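Local coordinates for protein Cif-like 1 (Burkholderia cenocepacia, PDB 7JQY) that probably hydrolyses epoxides as a Cif-like enzyme of the alpha/beta hydrolase fold, assembled as an octamer, at residues D177-L182 with L227-P232; G94-A99 with A220-F225; F170-Q175 with R188-D193; R84-S89 with D213-P218. The protein carries 1 engineered substitution. One frame throughout, in Å; residues are numbered along the deposited sequence.

How the interactions relate
Interactions 1 and 3 knit together the helices inserted between core strands 140-146 and 250-255, the usual place of a cap in this fold; interactions 2 and 4 tie that insert to the loop following strand 77-82. Interactions 1 and 2 share helix 220-229, with centres about 9 Å apart, and K98 NZ lies 2.8 Å from L227 O. Interaction 3 is equally near interaction 1, where R229 NE lies 2.9 Å from H173 O. Interaction 4, whose centre is about 11 Å from that of interaction 2, reaches interaction 3 through the R188-D213 salt bridge. Its Y215 side chain lies near, without touching, the probable nucleophile elbow, which carries the engineered serine.

Interaction 1. Residues D177-L182 with L227-P232; sequences DIAEML and LYRAFP
E180 and R229 each start with CG anti to the carbonyl carbon and then bend at chi2, which is 90° in E180, and these turns let carboxylate and guanidinium meet from opposite directions. R229 grips end-on with two nitrogens, NH1 to E180 OE2 at 2.8 Å and NH2 to E180 OE1 at 2.8 Å. Both oxygens lie close to the guanidinium plane, yet the two flat groups are turned 39° against each other. OE2 is met on its syn side, whereas OE1 is approached from above the carboxylate plane, 36° out of it. The backbone N of D177 adds a weak hydrogen bond to E180 OE1, 3.0 Å long. A179 suits its position because its small CB fits at the guanidinium edge, 3.8 Å from R229 NH2. Arginine can serve several acceptors at once: NH1 also pairs with E226, and NE binds H173 O, so the head group is probably fixed in rotation. D177 turns its carboxylate elsewhere, to R222 of a third subunit. The salt bridge thus joins the first turn of helix 178-183 to the end of helix 220-229, beside the end of helix 169-173 and just before helix 231-241.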
loop_
_atom_site.group_PDB
_atom_site.type_symbol
_atom_site.label_atom_id
_atom_site.label_comp_id
_atom_site.label_asym_id
_atom_site.label_seq_id
_atom_site.Cartn_x
_atom_site.Cartn_y
_atom_site.Cartn_z
ATOM N N ASP B 177 9.586 -16.545 -10.058
ATOM C CA ASP B 177 9.151 -15.865 -8.837
ATOM C C ASP B 177 9.651 -14.432 -8.735
ATOM O O ASP B 177 8.921 -13.553 -8.259
ATOM C CB ASP B 177 9.564 -16.663 -7.598
ATOM C CG ASP B 177 9.207 -18.122 -7.720
ATOM O OD1 ASP B 177 10.102 -18.966 -7.526
ATOM O OD2 ASP B 177 8.025 -18.423 -8.024
ATOM N N ILE B 178 10.886 -14.168 -9.167
ATOM C CA ILE B 178 11.379 -12.798 -9.103
ATOM C C ILE B 178 10.560 -11.910 -10.029
ATOM O O ILE B 178 10.143 -10.806 -9.652
ATOM C CB ILE B 178 12.877 -12.733 -9.466
ATOM C CG1 ILE B 178 13.739 -13.339 -8.356
ATOM C CG2 ILE B 178 13.277 -11.294 -9.747
ATOM C CD1 ILE B 178 13.663 -12.597 -7.041
ATOM N N ALA B 179 10.322 -12.386 -11.259
ATOM C CA ALA B 179 9.550 -11.626 -12.240
ATOM C C ALA B 179 8.130 -11.366 -11.751
ATOM O O ALA B 179 7.618 -10.243 -11.867
ATOM C CB ALA B 179 9.525 -12.376 -13.571
ATOM N N GLU B 180 7.475 -12.401 -11.197
ATOM C CA GLU B 180 6.117 -12.234 -10.679
ATOM C C GLU B 180 6.095 -11.264 -9.509
ATOM O O GLU B 180 5.224 -10.394 -9.426
ATOM C CB GLU B 180 5.540 -13.594 -10.266
ATOM C CG GLU B 180 5.266 -14.517 -11.446
ATOM C CD GLU B 180 6.456 -15.403 -11.805
ATOM O OE1 GLU B 180 7.616 -14.952 -11.637
ATOM O OE2 GLU B 180 6.237 -16.544 -12.278
ATOM N N MET B 181 7.066 -11.377 -8.609
ATOM C CA MET B 181 7.089 -10.502 -7.448
ATOM C C MET B 181 7.330 -9.049 -7.846
ATOM O O MET B 181 6.784 -8.130 -7.225
ATOM C CB MET B 181 8.152 -10.994 -6.475
ATOM C CG MET B 181 8.719 -9.942 -5.563
ATOM S SD MET B 181 10.218 -10.601 -4.855
ATOM C CE MET B 181 11.476 -9.622 -5.731
ATOM N N LEU B 182 8.171 -8.815 -8.858
ATOM C CA LEU B 182 8.451 -7.438 -9.261
ATOM C C LEU B 182 7.275 -6.825 -10.007
ATOM O O LEU B 182 6.947 -5.651 -9.801
ATOM C CB LEU B 182 9.702 -7.386 -10.143
ATOM C CG LEU B 182 11.045 -7.707 -9.499
ATOM C CD1 LEU B 182 12.145 -7.531 -10.535
ATOM C CD2 LEU B 182 11.285 -6.824 -8.293
ATOM N N LEU B 227 6.142 -19.390 -20.564
ATOM C CA LEU B 227 6.433 -19.500 -21.987
ATOM C C LEU B 227 7.898 -19.187 -22.258
ATOM O O LEU B 227 8.556 -19.884 -23.039
ATOM C CB LEU B 227 5.549 -18.542 -22.789
ATOM C CG LEU B 227 4.042 -18.624 -22.564
ATOM C CD1 LEU B 227 3.321 -17.377 -23.100
ATOM C CD2 LEU B 227 3.559 -19.862 -23.252
ATOM N N TYR B 228 8.426 -18.157 -21.588
ATOM C CA TYR B 228 9.822 -17.751 -21.721
ATOM C C TYR B 228 10.761 -18.694 -20.979
ATOM O O TYR B 228 11.906 -18.892 -21.402
ATOM C CB TYR B 228 9.993 -16.318 -21.207
ATOM C CG TYR B 228 9.272 -15.278 -22.049
ATOM C CD1 TYR B 228 9.965 -14.501 -22.964
ATOM C CD2 TYR B 228 7.898 -15.075 -21.925
ATOM C CE1 TYR B 228 9.322 -13.558 -23.742
ATOM C CE2 TYR B 228 7.243 -14.129 -22.694
ATOM C CZ TYR B 228 7.965 -13.372 -23.604
ATOM O OH TYR B 228 7.332 -12.433 -24.380
ATOM N N ARG B 229 10.309 -19.265 -19.861
ATOM C CA ARG B 229 11.151 -20.203 -19.133
ATOM C C ARG B 229 11.302 -21.512 -19.890
ATOM O O ARG B 229 12.233 -22.273 -19.612
ATOM C CB ARG B 229 10.590 -20.432 -17.738
ATOM C CG ARG B 229 10.782 -19.235 -16.839
ATOM C CD ARG B 229 9.666 -19.117 -15.811
ATOM N NE ARG B 229 9.630 -17.765 -15.263
ATOM C CZ ARG B 229 8.761 -17.343 -14.351
ATOM N NH1 ARG B 229 7.831 -18.179 -13.868
ATOM N NH2 ARG B 229 8.816 -16.083 -13.926
ATOM N N ALA B 230 10.431 -21.764 -20.862
ATOM C CA ALA B 230 10.514 -22.934 -21.726
ATOM C C ALA B 230 11.363 -22.708 -22.980
ATOM O O ALA B 230 11.478 -23.629 -23.793
ATOM C CB ALA B 230 9.112 -23.374 -22.154
ATOM N N PHE B 231 11.916 -21.507 -23.190
ATOM C CA PHE B 231 12.698 -21.249 -24.406
ATOM C C PHE B 231 13.824 -22.254 -24.645
ATOM O O PHE B 231 13.952 -22.730 -25.785
ATOM C CB PHE B 231 13.256 -19.817 -24.396
ATOM C CG PHE B 231 12.273 -18.772 -24.853
ATOM C CD1 PHE B 231 11.046 -19.132 -25.394
ATOM C CD2 PHE B 231 12.559 -17.427 -24.694
ATOM C CE1 PHE B 231 10.134 -18.162 -25.798
ATOM C CE2 PHE B 231 11.659 -16.453 -25.097
ATOM C CZ PHE B 231 10.443 -16.816 -25.647
ATOM N N PRO B 232 14.652 -22.631 -23.656
ATOM C CA PRO B 232 15.706 -23.622 -23.961
ATOM C C PRO B 232 15.165 -24.922 -24.529
ATOM O O PRO B 232 15.699 -25.436 -25.523
ATOM C CB PRO B 232 16.399 -23.846 -22.606
ATOM C CG PRO B 232 15.913 -22.796 -21.696
ATOM C CD PRO B 232 14.885 -21.955 -22.368
#

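Interaction 2. Residues G94-A99 with A220-F225; sequences GGYDKA and ALRAGF
The Y96 ring lies between two backbone carbonyls: A223 O stands 4.0 Å above one face and G94 O 3.8 Å above the other, both offset toward the rim. The A223 methyl meets the phenol end, with CB 3.5 Å from Y96 OH and 3.8 Å from Y96 CZ. R222 reaches the same end obliquely, its NH1 lying 4.3 Å from Y96 OH, too far for a bond. Y96 sets its CG anti to the carbonyl carbon (chi1 -66°), which sends the ring toward helix 220-229. Alanine suits the helix surface here because a short methyl lets the ring come close to the backbone. G95, with a positive phi of 85°, allows the chain to turn just ahead of Y96. The Y96 hydroxyl is bonded to P92 O, an acceptor that R222 NH1 also uses, while R222 NE forms a salt bridge with D177 of a third subunit. At the backbone of Y96, K98 NZ donates to Y96 O at 2.8 Å in the carbonyl plane, and also meets L227 O and D234. D97 is the N-cap of helix 98-111, which follows the loop after strand 77-82 in this alpha/beta hydrolase fold. Across the two segments the contact is van der Waals, a methyl and a carbonyl oxygen against the phenol, while the polar ends are satisfied by neighbouring groups: the phenol by a carbonyl of its own loop, and the buried lysine by two carbonyls and a carboxylate that probably stabilises its charge.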
loop_
_atom_site.group_PDB
_atom_site.type_symbol
_atom_site.label_atom_id
_atom_site.label_comp_id
_atom_site.label_asym_id
_atom_site.label_seq_id
_atom_site.Cartn_x
_atom_site.Cartn_y
_atom_site.Cartn_z
ATOM N N GLY B 94 2.079 -26.709 -16.011
ATOM C CA GLY B 94 3.040 -26.861 -17.078
ATOM C C GLY B 94 2.410 -26.997 -18.447
ATOM O O GLY B 94 1.226 -26.694 -18.620
ATOM N N GLY B 95 3.176 -27.511 -19.411
ATOM C CA GLY B 95 2.725 -27.583 -20.785
ATOM C C GLY B 95 2.959 -26.306 -21.564
ATOM O O GLY B 95 2.257 -26.046 -22.548
ATOM N N TYR B 96 3.950 -25.505 -21.170
ATOM C CA TYR B 96 4.195 -24.215 -21.798
ATOM C C TYR B 96 5.330 -24.245 -22.823
ATOM O O TYR B 96 5.700 -23.187 -23.339
ATOM C CB TYR B 96 4.457 -23.145 -20.730
ATOM C CG TYR B 96 3.234 -22.889 -19.874
ATOM C CD1 TYR B 96 3.192 -23.291 -18.541
ATOM C CD2 TYR B 96 2.100 -22.293 -20.418
ATOM C CE1 TYR B 96 2.078 -23.072 -17.770
ATOM C CE2 TYR B 96 0.979 -22.074 -19.656
ATOM C CZ TYR B 96 0.971 -22.468 -18.331
ATOM O OH TYR B 96 -0.155 -22.257 -17.566
ATOM N N ASP B 97 5.894 -25.418 -23.115
ATOM C CA ASP B 97 6.723 -25.571 -24.309
ATOM C C ASP B 97 5.840 -25.453 -25.542
ATOM O O ASP B 97 4.687 -25.898 -25.539
ATOM C CB ASP B 97 7.442 -26.914 -24.310
ATOM C CG ASP B 97 6.474 -28.080 -24.245
ATOM O OD1 ASP B 97 5.946 -28.346 -23.143
ATOM O OD2 ASP B 97 6.215 -28.700 -25.299
ATOM N N LYS B 98 6.382 -24.850 -26.602
ATOM C CA LYS B 98 5.529 -24.468 -27.722
ATOM C C LYS B 98 4.991 -25.676 -28.480
ATOM O O LYS B 98 3.871 -25.624 -29.004
ATOM C CB LYS B 98 6.298 -23.535 -28.660
ATOM C CG LYS B 98 6.897 -22.321 -27.950
ATOM C CD LYS B 98 5.868 -21.695 -26.999
ATOM C CE LYS B 98 6.519 -20.817 -25.942
ATOM N NZ LYS B 98 7.356 -21.557 -24.955
ATOM N N ALA B 99 5.757 -26.771 -28.548
ATOM C CA ALA B 99 5.269 -27.962 -29.244
ATOM C C ALA B 99 4.022 -28.518 -28.564
ATOM O O ALA B 99 3.057 -28.906 -29.233
ATOM C CB ALA B 99 6.362 -29.027 -29.317
ATOM N N ALA B 220 -1.903 -15.267 -14.344
ATOM C CA ALA B 220 -1.643 -14.902 -15.733
ATOM C C ALA B 220 -0.202 -14.441 -15.948
ATOM O O ALA B 220 0.352 -14.649 -17.032
ATOM C CB ALA B 220 -2.628 -13.823 -16.191
ATOM N N LEU B 221 0.400 -13.773 -14.963
ATOM C CA LEU B 221 1.814 -13.420 -15.072
ATOM C C LEU B 221 2.677 -14.672 -15.083
ATOM O O LEU B 221 3.537 -14.842 -15.961
ATOM C CB LEU B 221 2.226 -12.517 -13.909
ATOM C CG LEU B 221 1.877 -11.036 -13.925
ATOM C CD1 LEU B 221 2.460 -10.400 -12.674
ATOM C CD2 LEU B 221 2.429 -10.342 -15.194
ATOM N N ARG B 222 2.444 -15.570 -14.115
ATOM C CA ARG B 222 3.222 -16.799 -14.016
ATOM C C ARG B 222 3.140 -17.599 -15.303
ATOM O O ARG B 222 4.165 -18.002 -15.866
ATOM C CB ARG B 222 2.724 -17.658 -12.841
ATOM C CG ARG B 222 3.219 -19.094 -12.917
ATOM C CD ARG B 222 2.681 -19.996 -11.795
ATOM N NE ARG B 222 1.266 -20.318 -11.956
ATOM C CZ ARG B 222 0.795 -21.156 -12.873
ATOM N NH1 ARG B 222 1.630 -21.747 -13.718
ATOM N NH2 ARG B 222 -0.507 -21.412 -12.945
ATOM N N ALA B 223 1.922 -17.823 -15.791
ATOM C CA ALA B 223 1.748 -18.626 -16.993
ATOM C C ALA B 223 2.423 -17.967 -18.185
ATOM O O ALA B 223 3.011 -18.651 -19.032
ATOM C CB ALA B 223 0.265 -18.838 -17.279
ATOM N N GLY B 224 2.321 -16.644 -18.286
ATOM C CA GLY B 224 2.998 -15.948 -19.375
ATOM C C GLY B 224 4.508 -16.100 -19.315
ATOM O O GLY B 224 5.151 -16.375 -20.326
ATOM N N PHE B 225 5.084 -15.999 -18.112
ATOM C CA PHE B 225 6.536 -16.083 -17.978
ATOM C C PHE B 225 7.055 -17.497 -18.209
ATOM O O PHE B 225 8.217 -17.669 -18.595
ATOM C CB PHE B 225 6.970 -15.579 -16.603
ATOM C CG PHE B 225 6.746 -14.110 -16.405
ATOM C CD1 PHE B 225 6.824 -13.235 -17.480
ATOM C CD2 PHE B 225 6.442 -13.603 -15.148
ATOM C CE1 PHE B 225 6.615 -11.873 -17.303
ATOM C CE2 PHE B 225 6.223 -12.251 -14.965
ATOM C CZ PHE B 225 6.312 -11.384 -16.045
#

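Interaction 3. Residues F170-Q175 with R188-D193; sequences FGLHQQ and RAYILD
Y190 contributes the most surface, and its hydroxyl does the touching: OH lies 2.7 Å from H173 NE2 in a hydrogen bond in which either group could be the donor. CG of Y190 stands anti to the backbone N (chi1 -177°), which extends the phenol from helix 187-198 toward helix 169-173. H173 comes from the opposite direction and offers its ring edge, with Y190 OH near the imidazole plane. The rings meet rim to rim, neither over the other's face, with centroids 5.9 Å apart and planes at 52°. Both helices belong to the helical insert that follows strand 140-146 in the alpha/beta hydrolase fold, the position usually occupied by a cap. Histidine suits this buried site because a single flat group can pair with the phenol through NE2 and still pack by its ring: W57, H169 and Y228 meet it edge-to-face, and F225 also lies against it. L172 completes the contact, its CD2 3.8 Å from Y190 OH and 4.4 Å from Y190 CZ. This branched side chain covers the phenol end with hydrocarbon, and also packs on L182 and I183 of helix 178-183 and on W168 of a second subunit.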
loop_
_atom_site.group_PDB
_atom_site.type_symbol
_atom_site.label_atom_id
_atom_site.label_comp_id
_atom_site.label_asym_id
_atom_site.label_seq_id
_atom_site.Cartn_x
_atom_site.Cartn_y
_atom_site.Cartn_z
ATOM N N PHE B 170 13.983 -11.161 -21.936
ATOM C CA PHE B 170 14.133 -12.610 -21.866
ATOM C C PHE B 170 14.730 -13.025 -20.527
ATOM O O PHE B 170 14.269 -13.983 -19.893
ATOM C CB PHE B 170 15.014 -13.112 -23.014
ATOM C CG PHE B 170 14.303 -13.227 -24.337
ATOM C CD1 PHE B 170 13.160 -12.488 -24.601
ATOM C CD2 PHE B 170 14.784 -14.076 -25.320
ATOM C CE1 PHE B 170 12.509 -12.598 -25.819
ATOM C CE2 PHE B 170 14.136 -14.192 -26.538
ATOM C CZ PHE B 170 12.998 -13.452 -26.788
ATOM N N GLY B 171 15.778 -12.322 -20.090
ATOM C CA GLY B 171 16.388 -12.649 -18.812
ATOM C C GLY B 171 15.423 -12.513 -17.645
ATOM O O GLY B 171 15.245 -13.447 -16.861
ATOM N N LEU B 172 14.797 -11.339 -17.510
ATOM C CA LEU B 172 13.896 -11.102 -16.386
ATOM C C LEU B 172 12.754 -12.107 -16.377
ATOM O O LEU B 172 12.439 -12.696 -15.341
ATOM C CB LEU B 172 13.349 -9.674 -16.432
ATOM C CG LEU B 172 12.201 -9.419 -15.451
ATOM C CD1 LEU B 172 12.686 -9.540 -14.016
ATOM C CD2 LEU B 172 11.541 -8.063 -15.685
ATOM N N HIS B 173 12.111 -12.306 -17.528
ATOM C CA HIS B 173 10.979 -13.218 -17.580
ATOM C C HIS B 173 11.389 -14.635 -17.226
ATOM O O HIS B 173 10.563 -15.419 -16.751
ATOM C CB HIS B 173 10.338 -13.178 -18.961
ATOM C CG HIS B 173 9.609 -11.904 -19.239
ATOM N ND1 HIS B 173 8.777 -11.746 -20.323
ATOM C CD2 HIS B 173 9.591 -10.725 -18.571
ATOM C CE1 HIS B 173 8.279 -10.522 -20.317
ATOM N NE2 HIS B 173 8.755 -9.884 -19.262
ATOM N N GLN B 174 12.658 -14.980 -17.421
ATOM C CA GLN B 174 13.099 -16.328 -17.101
ATOM C C GLN B 174 13.465 -16.503 -15.635
ATOM O O GLN B 174 13.810 -17.619 -15.241
ATOM C CB GLN B 174 14.279 -16.722 -17.995
ATOM C CG GLN B 174 13.862 -17.171 -19.381
ATOM C CD GLN B 174 15.044 -17.288 -20.336
ATOM O OE1 GLN B 174 16.132 -16.805 -20.046
ATOM N NE2 GLN B 174 14.822 -17.908 -21.484
ATOM N N GLN B 175 13.371 -15.454 -14.819
ATOM C CA GLN B 175 13.619 -15.554 -13.377
ATOM C C GLN B 175 12.324 -15.954 -12.659
ATOM O O GLN B 175 11.447 -15.119 -12.411
ATOM C CB GLN B 175 14.168 -14.236 -12.842
ATOM C CG GLN B 175 15.390 -13.708 -13.600
ATOM C CD GLN B 175 16.472 -14.762 -13.787
ATOM O OE1 GLN B 175 17.102 -15.200 -12.820
ATOM N NE2 GLN B 175 16.679 -15.188 -15.030
ATOM N N ARG B 188 -0.095 -2.928 -15.637
ATOM C CA ARG B 188 -0.444 -1.865 -16.578
ATOM C C ARG B 188 0.773 -1.017 -16.948
ATOM O O ARG B 188 1.041 -0.771 -18.131
ATOM C CB ARG B 188 -1.539 -0.990 -15.974
ATOM C CG ARG B 188 -2.549 -0.488 -16.974
ATOM C CD ARG B 188 -3.732 0.150 -16.268
ATOM N NE ARG B 188 -4.961 -0.625 -16.422
ATOM C CZ ARG B 188 -6.177 -0.080 -16.414
ATOM N NH1 ARG B 188 -6.313 1.230 -16.259
ATOM N NH2 ARG B 188 -7.260 -0.840 -16.565
ATOM N N ALA B 189 1.523 -0.558 -15.948
ATOM C CA ALA B 189 2.695 0.266 -16.226
ATOM C C ALA B 189 3.767 -0.527 -16.971
ATOM O O ALA B 189 4.457 0.014 -17.845
ATOM C CB ALA B 189 3.246 0.848 -14.926
ATOM N N TYR B 190 3.944 -1.799 -16.616
ATOM C CA TYR B 190 4.952 -2.613 -17.282
ATOM C C TYR B 190 4.568 -2.896 -18.727
ATOM O O TYR B 190 5.397 -2.759 -19.632
ATOM C CB TYR B 190 5.160 -3.918 -16.510
ATOM C CG TYR B 190 6.246 -4.820 -17.077
ATOM C CD1 TYR B 190 7.601 -4.502 -16.925
ATOM C CD2 TYR B 190 5.922 -6.001 -17.737
ATOM C CE1 TYR B 190 8.587 -5.330 -17.415
ATOM C CE2 TYR B 190 6.908 -6.842 -18.242
ATOM C CZ TYR B 190 8.240 -6.501 -18.077
ATOM O OH TYR B 190 9.224 -7.329 -18.578
ATOM N N ILE B 191 3.308 -3.262 -18.969
ATOM C CA ILE B 191 2.897 -3.713 -20.294
ATOM C C ILE B 191 2.663 -2.536 -21.239
ATOM O O ILE B 191 2.940 -2.632 -22.439
ATOM C CB ILE B 191 1.658 -4.617 -20.165
ATOM C CG1 ILE B 191 2.094 -6.015 -19.741
ATOM C CG2 ILE B 191 0.861 -4.675 -21.453
ATOM C CD1 ILE B 191 1.008 -6.792 -18.954
ATOM N N LEU B 192 2.122 -1.421 -20.735
ATOM C CA LEU B 192 1.967 -0.245 -21.589
ATOM C C LEU B 192 3.322 0.251 -22.078
ATOM O O LEU B 192 3.467 0.650 -23.240
ATOM C CB LEU B 192 1.237 0.872 -20.840
ATOM C CG LEU B 192 -0.241 1.115 -21.145
ATOM C CD1 LEU B 192 -1.103 -0.054 -20.655
ATOM C CD2 LEU B 192 -0.678 2.400 -20.484
ATOM N N ASP B 193 4.322 0.253 -21.195
ATOM C CA ASP B 193 5.650 0.684 -21.606
ATOM C C ASP B 193 6.252 -0.300 -22.595
ATOM O O ASP B 193 6.778 0.099 -23.642
ATOM C CB ASP B 193 6.562 0.837 -20.394
ATOM C CG ASP B 193 7.854 1.556 -20.743
ATOM O OD1 ASP B 193 7.840 2.807 -20.776
ATOM O OD2 ASP B 193 8.863 0.869 -21.007
#

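Interaction 4. Residues R84-S89 with D213-P218; sequences RGAGES and DAYAAP
The methyl of A214 sits over the backbone of G87, its CB 4.5 Å from G87 CA, the pair whose CA atoms lie closest across the two segments. G87 occupies the second position of a type II' beta turn running from A86 to S89, in the loop that follows core strand 77-82 of the alpha/beta hydrolase fold. Its positive phi of 60° suits glycine. The turn is closed by S89 N donating to A86 O at 3.0 Å. A small residue serves on the helix as well, since the short A214 side chain points at the turn and keeps the backbones close. Beside it, the Y215 ring carries its hydroxyl to the A86 methyl, with OH 4.3 Å from A86 CB, a loose van der Waals approach. That hydroxyl has its polar partner in Q59 O, and the ring also meets W57 edge-to-face. Farther along the turn, E88 reaches K196 of a fourth subunit, so the same loop takes part in the octamer. A water lies between the two backbones, 2.8 Å from A214 O; its 2.5 Å separation from G87 O, a carbonyl also bonded by K91 NZ, is doubtfully short.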
loop_
_atom_site.group_PDB
_atom_site.type_symbol
_atom_site.label_atom_id
_atom_site.label_comp_id
_atom_site.label_asym_id
_atom_site.label_seq_id
_atom_site.Cartn_x
_atom_site.Cartn_y
_atom_site.Cartn_z
ATOM N N ARG B 84 -3.014 -21.683 -23.960
ATOM C CA ARG B 84 -2.819 -22.134 -22.581
ATOM C C ARG B 84 -2.129 -21.063 -21.747
ATOM O O ARG B 84 -1.060 -20.564 -22.120
ATOM C CB ARG B 84 -2.009 -23.439 -22.551
ATOM C CG ARG B 84 -1.666 -23.933 -21.134
ATOM C CD ARG B 84 -0.748 -25.171 -21.136
ATOM N NE ARG B 84 -1.375 -26.305 -21.812
ATOM C CZ ARG B 84 -1.508 -27.528 -21.301
ATOM N NH1 ARG B 84 -2.101 -28.471 -22.019
ATOM N NH2 ARG B 84 -1.039 -27.817 -20.094
ATOM N N GLY B 85 -2.782 -20.665 -20.652
ATOM C CA GLY B 85 -2.231 -19.699 -19.724
ATOM C C GLY B 85 -2.614 -18.254 -19.985
ATOM O O GLY B 85 -2.346 -17.396 -19.136
ATOM N N ALA B 86 -3.214 -17.946 -21.127
ATOM C CA ALA B 86 -3.476 -16.568 -21.512
ATOM C C ALA B 86 -4.960 -16.221 -21.511
ATOM O O ALA B 86 -5.816 -17.065 -21.792
ATOM C CB ALA B 86 -2.904 -16.280 -22.905
ATOM N N GLY B 87 -5.240 -14.936 -21.293
ATOM C CA GLY B 87 -6.604 -14.456 -21.404
ATOM C C GLY B 87 -7.501 -15.171 -20.412
ATOM O O GLY B 87 -7.170 -15.320 -19.232
ATOM N N GLU B 88 -8.641 -15.644 -20.909
ATOM C CA GLU B 88 -9.636 -16.342 -20.118
ATOM C C GLU B 88 -9.406 -17.849 -20.076
ATOM O O GLU B 88 -10.254 -18.583 -19.566
ATOM C CB GLU B 88 -11.029 -16.032 -20.671
ATOM C CG GLU B 88 -11.359 -14.551 -20.642
ATOM C CD GLU B 88 -11.375 -14.002 -19.223
ATOM O OE1 GLU B 88 -12.082 -14.570 -18.362
ATOM O OE2 GLU B 88 -10.672 -13.004 -18.962
ATOM N N SER B 89 -8.287 -18.326 -20.605
ATOM C CA SER B 89 -8.006 -19.749 -20.572
ATOM C C SER B 89 -7.450 -20.163 -19.209
ATOM O O SER B 89 -7.062 -19.328 -18.383
ATOM C CB SER B 89 -7.019 -20.101 -21.680
ATOM O OG SER B 89 -7.682 -20.080 -22.934
ATOM N N ASP B 213 -4.754 -5.729 -18.291
ATOM C CA ASP B 213 -5.692 -6.235 -17.284
ATOM C C ASP B 213 -5.824 -7.757 -17.336
ATOM O O ASP B 213 -6.048 -8.396 -16.302
ATOM C CB ASP B 213 -7.057 -5.551 -17.432
ATOM C CG ASP B 213 -6.994 -4.048 -17.122
ATOM O OD1 ASP B 213 -5.903 -3.543 -16.732
ATOM O OD2 ASP B 213 -8.027 -3.367 -17.285
ATOM N N ALA B 214 -5.702 -8.361 -18.514
ATOM C CA ALA B 214 -5.719 -9.817 -18.567
ATOM C C ALA B 214 -4.532 -10.414 -17.811
ATOM O O ALA B 214 -4.681 -11.405 -17.087
ATOM C CB ALA B 214 -5.733 -10.289 -20.016
ATOM N N TYR B 215 -3.350 -9.813 -17.952
ATOM C CA TYR B 215 -2.137 -10.319 -17.319
ATOM C C TYR B 215 -2.064 -9.996 -15.834
ATOM O O TYR B 215 -1.222 -10.568 -15.135
ATOM C CB TYR B 215 -0.894 -9.775 -18.076
ATOM C CG TYR B 215 -0.734 -10.531 -19.379
ATOM C CD1 TYR B 215 0.051 -11.678 -19.445
ATOM C CD2 TYR B 215 -1.447 -10.160 -20.513
ATOM C CE1 TYR B 215 0.147 -12.414 -20.612
ATOM C CE2 TYR B 215 -1.358 -10.886 -21.681
ATOM C CZ TYR B 215 -0.554 -12.010 -21.726
ATOM O OH TYR B 215 -0.469 -12.747 -22.895
ATOM N N ALA B 216 -2.962 -9.153 -15.323
ATOM C CA ALA B 216 -3.082 -8.928 -13.888
ATOM C C ALA B 216 -3.917 -10.003 -13.197
ATOM O O ALA B 216 -3.899 -10.093 -11.963
ATOM C CB ALA B 216 -3.691 -7.545 -13.623
ATOM N N ALA B 217 -4.629 -10.826 -13.956
ATOM C CA ALA B 217 -5.483 -11.861 -13.381
ATOM C C ALA B 217 -4.651 -12.925 -12.658
ATOM O O ALA B 217 -3.460 -13.092 -12.939
ATOM C CB ALA B 217 -6.324 -12.499 -14.484
ATOM N N PRO B 218 -5.253 -13.646 -11.705
ATOM C CA PRO B 218 -4.491 -14.638 -10.920
ATOM C C PRO B 218 -3.825 -15.682 -11.802
ATOM O O PRO B 218 -4.479 -16.362 -12.594
ATOM C CB PRO B 218 -5.565 -15.270 -10.021
ATOM C CG PRO B 218 -6.620 -14.230 -9.902
ATOM C CD PRO B 218 -6.642 -13.520 -11.229
HETATM O O HOH W 1 -6.269 -13.603 -17.589
#